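Local coordinates for intracellular protein transport protein USO1 (Saccharomyces cerevisiae S288c, PDB 6LSU) that tethers membranes in protein transport from the endoplasmic reticulum to the Golgi complex, this piece being its globular head, at residues A[108-120]-A[251-263]. Sequence-based numbering, arbitrary orientation.
Sequences QQSRLQNGKYPSP and LVVNDCLSLINNI
In the armadillo-repeat superhelix of the globular head, the end of helix 103-112 and the loop after it lie along helix 251-264 of ARM 4, with Arg111, Tyr117 and Asn114 meeting residues one turn apart: Leu251, Asp255 with Asn254, Ser258 and Asn262. Arg111 forms a salt bridge with Asp255: NH2 donates to the syn lone pair of OD1 at 2.7 Å, N-H...O angle 163°, and NE points to OD2, an atom less surely placed. Guanidinium and carboxylate are nearly coplanar, 24° apart. The Arg111 chain, extended from CG to NE, carries the guanidinium to the helix, where Leu251 CD1 sits over its centre, 3.6 Å from Arg111 CZ. The Tyr117 ring is sandwiched: Arg111 CB lies over one face, while the Asn254 amide stacks on the other, its CG 3.5 Å from Tyr117 CE2. Leu251 CD2 approaches the ring edge, 3.6 Å from Tyr117 CD2. A leucine in place of Arg111 would probably leave the Asp255 carboxylate without its cationic mate. Farther along, Asn262 ND2 donates to Asn114 O at 2.7 Å, from 29° off the carbonyl plane, and a water bridges Lys116 NZ and Asn262 OD1. Gln302 of helix 301-317 binds Asn254 OD1, and helix 204-218 flanks Arg111 and Tyr117. The contact joins the segment between ARM 1 and ARM 2 to a helix of ARM 4, within the stacked-helix architecture of an armadillo-type alpha-solenoid.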
ATOM      1  N   GLN A 108      -5.013 -11.087  20.801  1.00 62.54           N
ATOM      2  CA  GLN A 108      -5.475  -9.918  19.994  1.00 63.38           C
ATOM      3  C   GLN A 108      -4.494  -8.755  20.156  1.00 58.38           C
ATOM      4  O   GLN A 108      -4.116  -8.135  19.117  1.00 62.32           O
ATOM      5  CB  GLN A 108      -6.885  -9.490  20.406  1.00 77.44           C
ATOM      6  CG  GLN A 108      -7.348  -8.195  19.743  1.00 83.31           C
ATOM      7  CD  GLN A 108      -8.553  -7.657  20.488  1.00 94.52           C
ATOM      8  OE1 GLN A 108      -9.709  -8.020  20.208  1.00 97.97           O
ATOM      9  NE2 GLN A 108      -8.280  -6.849  21.511  1.00 84.97           N
ATOM     10  N   GLN A 109      -4.015  -8.473  21.364  1.00 55.49           N
ATOM     11  CA  GLN A 109      -2.993  -7.384  21.542  1.00 56.53           C
ATOM     12  C   GLN A 109      -1.716  -7.748  20.772  1.00 61.41           C
ATOM     13  O   GLN A 109      -1.149  -6.846  20.122  1.00 68.97           O
ATOM     14  CB  GLN A 109      -2.617  -7.140  22.995  1.00 53.30           C
ATOM     15  CG  GLN A 109      -3.783  -6.701  23.842  1.00 60.29           C
ATOM     16  CD  GLN A 109      -4.549  -5.613  23.138  1.00 62.30           C
ATOM     17  OE1 GLN A 109      -5.693  -5.852  22.744  1.00 67.48           O
ATOM     18  NE2 GLN A 109      -3.905  -4.453  22.910  1.00 61.96           N
ATOM     19  N   SER A 110      -1.246  -9.001  20.813  1.00 57.48           N
ATOM     20  CA  SER A 110       0.004  -9.352  20.086  1.00 57.74           C
ATOM     21  C   SER A 110      -0.223  -9.210  18.587  1.00 53.74           C
ATOM     22  O   SER A 110       0.680  -8.723  17.951  1.00 54.28           O
ATOM     23  CB  SER A 110       0.533 -10.709  20.446  1.00 59.79           C
ATOM     24  OG  SER A 110       0.830 -10.762  21.844  1.00 55.31           O
ATOM     25  N   ARG A 111      -1.444  -9.478  18.088  1.00 54.37           N
ATOM     26  CA  ARG A 111      -1.762  -9.207  16.656  1.00 52.67           C
ATOM     27  C   ARG A 111      -1.880  -7.696  16.377  1.00 58.59           C
ATOM     28  O   ARG A 111      -1.089  -7.204  15.541  1.00 57.42           O
ATOM     29  CB  ARG A 111      -3.033  -9.905  16.218  1.00 52.00           C
ATOM     30  CG  ARG A 111      -2.947 -11.412  16.353  1.00 55.72           C
ATOM     31  CD  ARG A 111      -4.195 -12.134  15.920  1.00 53.24           C
ATOM     32  NE  ARG A 111      -3.766 -13.497  15.679  1.00 57.68           N
ATOM     33  CZ  ARG A 111      -4.176 -14.535  16.368  1.00 55.23           C
ATOM     34  NH1 ARG A 111      -5.082 -14.380  17.314  1.00 56.11           N
ATOM     35  NH2 ARG A 111      -3.710 -15.735  16.092  1.00 57.73           N
ATOM     36  N   LEU A 112      -2.853  -6.991  16.982  1.00 61.55           N
ATOM     37  CA  LEU A 112      -3.211  -5.609  16.526  1.00 61.62           C
ATOM     38  C   LEU A 112      -2.006  -4.682  16.710  1.00 64.34           C
ATOM     39  O   LEU A 112      -1.710  -3.917  15.775  1.00 82.69           O
ATOM     40  CB  LEU A 112      -4.427  -5.081  17.282  1.00 61.45           C
ATOM     41  CG  LEU A 112      -5.711  -5.840  17.027  1.00 68.36           C
ATOM     42  CD1 LEU A 112      -6.893  -5.174  17.711  1.00 71.97           C
ATOM     43  CD2 LEU A 112      -5.976  -5.988  15.536  1.00 73.55           C
ATOM     44  N   GLN A 113      -1.297  -4.803  17.826  1.00 62.74           N
ATOM     45  CA  GLN A 113      -0.132  -3.933  18.169  1.00 67.53           C
ATOM     46  C   GLN A 113       1.025  -4.158  17.187  1.00 64.18           C
ATOM     47  O   GLN A 113       1.934  -3.293  17.141  1.00 76.54           O
ATOM     48  CB  GLN A 113       0.378  -4.151  19.609  1.00 65.40           C
ATOM     49  CG  GLN A 113      -0.611  -3.724  20.692  1.00 67.51           C
ATOM     50  CD  GLN A 113      -0.003  -3.720  22.071  1.00 71.18           C
ATOM     51  OE1 GLN A 113       1.219  -3.700  22.262  1.00 83.99           O
ATOM     52  NE2 GLN A 113      -0.868  -3.754  23.068  1.00 73.12           N
ATOM     53  N   ASN A 114       1.094  -5.290  16.497  1.00 70.55           N
ATOM     54  CA  ASN A 114       2.360  -5.641  15.787  1.00 73.88           C
ATOM     55  C   ASN A 114       2.119  -6.097  14.347  1.00 70.91           C
ATOM     56  O   ASN A 114       3.114  -6.333  13.682  1.00 74.66           O
ATOM     57  CB  ASN A 114       3.167  -6.690  16.558  1.00 74.02           C
ATOM     58  CG  ASN A 114       3.328  -6.364  18.039  1.00 71.37           C
ATOM     59  OD1 ASN A 114       4.155  -5.536  18.426  1.00 79.48           O
ATOM     60  ND2 ASN A 114       2.554  -7.011  18.892  1.00 65.40           N
ATOM     61  N   GLY A 115       0.873  -6.170  13.871  1.00 76.23           N
ATOM     62  CA  GLY A 115       0.574  -6.700  12.526  1.00 85.39           C
ATOM     63  C   GLY A 115      -0.615  -6.002  11.903  1.00 91.14           C
ATOM     64  O   GLY A 115      -1.156  -5.085  12.555  1.00 91.52           O
ATOM     65  N   LYS A 116      -0.980  -6.417  10.684  1.00 98.06           N
ATOM     66  CA  LYS A 116      -2.145  -5.920   9.897  1.00 97.34           C
ATOM     67  C   LYS A 116      -3.066  -7.118   9.724  1.00 84.94           C
ATOM     68  O   LYS A 116      -2.638  -8.131   9.130  1.00 70.89           O
ATOM     69  CB  LYS A 116      -1.739  -5.319   8.540  1.00106.60           C
ATOM     70  CG  LYS A 116      -0.741  -4.160   8.590  1.00115.54           C
ATOM     71  CD  LYS A 116       0.687  -4.582   8.922  1.00128.79           C
ATOM     72  CE  LYS A 116       1.566  -3.474   9.474  1.00134.41           C
ATOM     73  NZ  LYS A 116       2.848  -4.014   9.996  1.00134.88           N
ATOM     74  N   TYR A 117      -4.255  -7.040  10.312  1.00 88.92           N
ATOM     75  CA  TYR A 117      -5.159  -8.207  10.432  1.00 88.51           C
ATOM     76  C   TYR A 117      -6.447  -7.893   9.672  1.00 91.30           C
ATOM     77  O   TYR A 117      -6.638  -6.739   9.268  1.00 96.81           O
ATOM     78  CB  TYR A 117      -5.218  -8.609  11.910  1.00 86.01           C
ATOM     79  CG  TYR A 117      -4.118  -9.582  12.254  1.00 80.20           C
ATOM     80  CD1 TYR A 117      -2.825  -9.135  12.491  1.00 71.62           C
ATOM     81  CD2 TYR A 117      -4.355 -10.957  12.236  1.00 79.53           C
ATOM     82  CE1 TYR A 117      -1.798 -10.030  12.741  1.00 76.22           C
ATOM     83  CE2 TYR A 117      -3.338 -11.864  12.497  1.00 79.99           C
ATOM     84  CZ  TYR A 117      -2.055 -11.388  12.751  1.00 79.33           C
ATOM     85  OH  TYR A 117      -0.986 -12.178  13.033  1.00 86.83           O
ATOM     86  N   PRO A 118      -7.307  -8.908   9.366  1.00 89.22           N
ATOM     87  CA  PRO A 118      -8.555  -8.675   8.639  1.00 91.40           C
ATOM     88  C   PRO A 118      -9.457  -7.736   9.445  1.00102.19           C
ATOM     89  O   PRO A 118     -10.194  -8.266  10.301  1.00 80.78           O
ATOM     90  CB  PRO A 118      -9.259 -10.041   8.539  1.00 90.93           C
ATOM     91  CG  PRO A 118      -8.211 -11.054   8.934  1.00 91.18           C
ATOM     92  CD  PRO A 118      -7.192 -10.316   9.794  1.00 87.67           C
ATOM     93  N   SER A 119      -9.349  -6.420   9.162  1.00125.36           N
ATOM     94  CA  SER A 119      -9.988  -5.298   9.911  1.00140.47           C
ATOM     95  C   SER A 119     -11.473  -5.609  10.078  1.00147.47           C
ATOM     96  O   SER A 119     -11.986  -5.591  11.199  1.00132.85           O
ATOM     97  CB  SER A 119      -9.772  -3.929   9.253  1.00144.26           C
ATOM     98  OG  SER A 119      -8.482  -3.813   8.662  1.00138.78           O
ATOM     99  N   PRO A 120     -12.188  -5.968   8.981  1.00165.57           N
ATOM    100  CA  PRO A 120     -13.596  -6.354   9.088  1.00168.72           C
ATOM    101  C   PRO A 120     -13.767  -7.445  10.161  1.00162.32           C
ATOM    102  O   PRO A 120     -14.566  -7.262  11.061  1.00150.29           O
ATOM    103  CB  PRO A 120     -13.962  -6.849   7.672  1.00171.34           C
ATOM    104  CG  PRO A 120     -12.934  -6.203   6.754  1.00167.81           C
ATOM    105  CD  PRO A 120     -11.681  -6.080   7.596  1.00166.80           C
ATOM    106  N   LEU A 251      -5.777 -17.620  10.641  1.00 50.14           N
ATOM    107  CA  LEU A 251      -5.011 -16.608  11.392  1.00 54.03           C
ATOM    108  C   LEU A 251      -3.534 -17.014  11.530  1.00 53.43           C
ATOM    109  O   LEU A 251      -2.666 -16.098  11.392  1.00 56.83           O
ATOM    110  CB  LEU A 251      -5.666 -16.396  12.748  1.00 56.23           C
ATOM    111  CG  LEU A 251      -6.700 -15.300  12.789  1.00 56.48           C
ATOM    112  CD1 LEU A 251      -7.090 -15.077  14.258  1.00 61.28           C
ATOM    113  CD2 LEU A 251      -6.175 -14.024  12.181  1.00 56.38           C
ATOM    114  N   VAL A 252      -3.245 -18.302  11.749  1.00 47.77           N
ATOM    115  CA  VAL A 252      -1.846 -18.751  12.002  1.00 53.44           C
ATOM    116  C   VAL A 252      -0.966 -18.333  10.813  1.00 55.23           C
ATOM    117  O   VAL A 252       0.132 -17.803  11.061  1.00 59.56           O
ATOM    118  CB  VAL A 252      -1.750 -20.255  12.304  1.00 53.03           C
ATOM    119  CG1 VAL A 252      -0.309 -20.683  12.489  1.00 57.77           C
ATOM    120  CG2 VAL A 252      -2.530 -20.589  13.558  1.00 56.11           C
ATOM    121  N   VAL A 253      -1.451 -18.506   9.578  1.00 56.82           N
ATOM    122  CA  VAL A 253      -0.732 -18.033   8.358  1.00 55.01           C
ATOM    123  C   VAL A 253      -0.597 -16.514   8.363  1.00 49.03           C
ATOM    124  O   VAL A 253       0.468 -16.042   8.013  1.00 49.16           O
ATOM    125  CB  VAL A 253      -1.409 -18.539   7.082  1.00 51.97           C
ATOM    126  CG1 VAL A 253      -0.817 -17.908   5.853  1.00 53.25           C
ATOM    127  CG2 VAL A 253      -1.297 -20.041   7.028  1.00 54.05           C
ATOM    128  N   ASN A 254      -1.642 -15.797   8.762  1.00 49.73           N
ATOM    129  CA  ASN A 254      -1.613 -14.314   8.898  1.00 47.47           C
ATOM    130  C   ASN A 254      -0.506 -13.944   9.901  1.00 44.29           C
ATOM    131  O   ASN A 254       0.344 -13.069   9.594  1.00 39.17           O
ATOM    132  CB  ASN A 254      -2.961 -13.795   9.381  1.00 50.61           C
ATOM    133  CG  ASN A 254      -3.219 -12.362   8.993  1.00 46.02           C
ATOM    134  OD1 ASN A 254      -4.351 -11.945   8.951  1.00 53.64           O
ATOM    135  ND2 ASN A 254      -2.206 -11.613   8.683  1.00 49.53           N
ATOM    136  N   ASP A 255      -0.480 -14.632  11.046  1.00 45.52           N
ATOM    137  CA  ASP A 255       0.588 -14.447  12.078  1.00 45.90           C
ATOM    138  C   ASP A 255       1.952 -14.762  11.441  1.00 44.14           C
ATOM    139  O   ASP A 255       2.804 -13.885  11.426  1.00 43.31           O
ATOM    140  CB  ASP A 255       0.312 -15.260  13.335  1.00 47.96           C
ATOM    141  CG  ASP A 255      -1.099 -15.081  13.920  1.00 52.83           C
ATOM    142  OD1 ASP A 255      -1.598 -16.047  14.500  1.00 53.56           O
ATOM    143  OD2 ASP A 255      -1.705 -13.982  13.804  1.00 55.33           O
ATOM    144  N   CYS A 256       2.113 -15.932  10.828  1.00 47.69           N
ATOM    145  CA  CYS A 256       3.394 -16.333  10.195  1.00 50.67           C
ATOM    146  C   CYS A 256       3.831 -15.251   9.223  1.00 52.65           C
ATOM    147  O   CYS A 256       4.991 -14.728   9.424  1.00 55.83           O
ATOM    148  CB  CYS A 256       3.275 -17.668   9.482  1.00 52.48           C
ATOM    149  SG  CYS A 256       3.212 -19.044  10.645  1.00 56.95           S
ATOM    150  N   LEU A 257       2.943 -14.849   8.297  1.00 49.63           N
ATOM    151  CA  LEU A 257       3.287 -13.791   7.310  1.00 51.38           C
ATOM    152  C   LEU A 257       3.612 -12.480   8.053  1.00 50.66           C
ATOM    153  O   LEU A 257       4.578 -11.808   7.702  1.00 54.75           O
ATOM    154  CB  LEU A 257       2.158 -13.640   6.278  1.00 50.26           C
ATOM    155  CG  LEU A 257       1.893 -14.881   5.423  1.00 49.62           C
ATOM    156  CD1 LEU A 257       0.489 -14.851   4.858  1.00 47.44           C
ATOM    157  CD2 LEU A 257       2.934 -15.008   4.332  1.00 50.22           C
ATOM    158  N   SER A 258       2.818 -12.138   9.054  1.00 54.53           N
ATOM    159  CA  SER A 258       2.930 -10.869   9.812  1.00 55.39           C
ATOM    160  C   SER A 258       4.301 -10.843  10.503  1.00 59.05           C
ATOM    161  O   SER A 258       4.967  -9.780  10.554  1.00 52.76           O
ATOM    162  CB  SER A 258       1.828 -10.771  10.797  1.00 55.03           C
ATOM    163  OG  SER A 258       1.280  -9.478  10.759  1.00 66.91           O
ATOM    164  N   LEU A 259       4.715 -11.999  11.032  1.00 55.39           N
ATOM    165  CA  LEU A 259       6.033 -12.127  11.685  1.00 55.71           C
ATOM    166  C   LEU A 259       7.137 -12.030  10.614  1.00 55.49           C
ATOM    167  O   LEU A 259       8.090 -11.230  10.799  1.00 48.94           O
ATOM    168  CB  LEU A 259       6.094 -13.430  12.501  1.00 52.78           C
ATOM    169  CG  LEU A 259       7.470 -13.751  13.061  1.00 53.26           C
ATOM    170  CD1 LEU A 259       7.963 -12.595  13.926  1.00 53.78           C
ATOM    171  CD2 LEU A 259       7.457 -15.071  13.817  1.00 52.26           C
ATOM    172  N   ILE A 260       7.015 -12.735   9.487  1.00 55.73           N
ATOM    173  CA  ILE A 260       8.003 -12.551   8.383  1.00 52.05           C
ATOM    174  C   ILE A 260       8.091 -11.065   8.047  1.00 53.28           C
ATOM    175  O   ILE A 260       9.208 -10.595   7.767  1.00 62.51           O
ATOM    176  CB  ILE A 260       7.656 -13.387   7.145  1.00 50.41           C
ATOM    177  CG1 ILE A 260       7.616 -14.872   7.431  1.00 51.84           C
ATOM    178  CG2 ILE A 260       8.658 -13.092   6.026  1.00 52.11           C
ATOM    179  CD1 ILE A 260       7.422 -15.716   6.148  1.00 54.91           C
ATOM    180  N   ASN A 261       6.969 -10.360   8.057  1.00 51.91           N
ATOM    181  CA  ASN A 261       6.936  -8.932   7.692  1.00 56.61           C
ATOM    182  C   ASN A 261       7.751  -8.148   8.717  1.00 57.93           C
ATOM    183  O   ASN A 261       8.585  -7.358   8.285  1.00 66.55           O
ATOM    184  CB  ASN A 261       5.487  -8.440   7.537  1.00 59.66           C
ATOM    185  CG  ASN A 261       5.410  -7.007   7.069  1.00 60.07           C
ATOM    186  OD1 ASN A 261       5.795  -6.096   7.815  1.00 66.46           O
ATOM    187  ND2 ASN A 261       4.948  -6.821   5.845  1.00 61.78           N
ATOM    188  N   ASN A 262       7.508  -8.337  10.007  1.00 59.64           N
ATOM    189  CA  ASN A 262       8.162  -7.560  11.089  1.00 62.71           C
ATOM    190  C   ASN A 262       9.667  -7.880  11.138  1.00 71.28           C
ATOM    191  O   ASN A 262      10.443  -6.981  11.547  1.00 64.22           O
ATOM    192  CB  ASN A 262       7.525  -7.832  12.452  1.00 67.17           C
ATOM    193  CG  ASN A 262       6.155  -7.214  12.634  1.00 65.33           C
ATOM    194  OD1 ASN A 262       5.826  -6.189  12.045  1.00 79.56           O
ATOM    195  ND2 ASN A 262       5.354  -7.812  13.484  1.00 66.51           N
ATOM    196  N   ILE A 263      10.100  -9.093  10.745  1.00 64.53           N
ATOM    197  CA  ILE A 263      11.554  -9.430  10.744  1.00 62.33           C
ATOM    198  C   ILE A 263      12.277  -8.720   9.578  1.00 66.92           C
ATOM    199  O   ILE A 263      13.533  -8.558   9.717  1.00 63.16           O
ATOM    200  CB  ILE A 263      11.741 -10.958  10.682  1.00 63.87           C
ATOM    201  CG1 ILE A 263      11.196 -11.666  11.915  1.00 58.83           C
ATOM    202  CG2 ILE A 263      13.187 -11.336  10.421  1.00 67.22           C
ATOM    203  CD1 ILE A 263      10.861 -13.113  11.665  1.00 62.32           C
TER
HETATM  204  O   HOH W   1       4.171  -3.942  12.193  1.00 83.59           O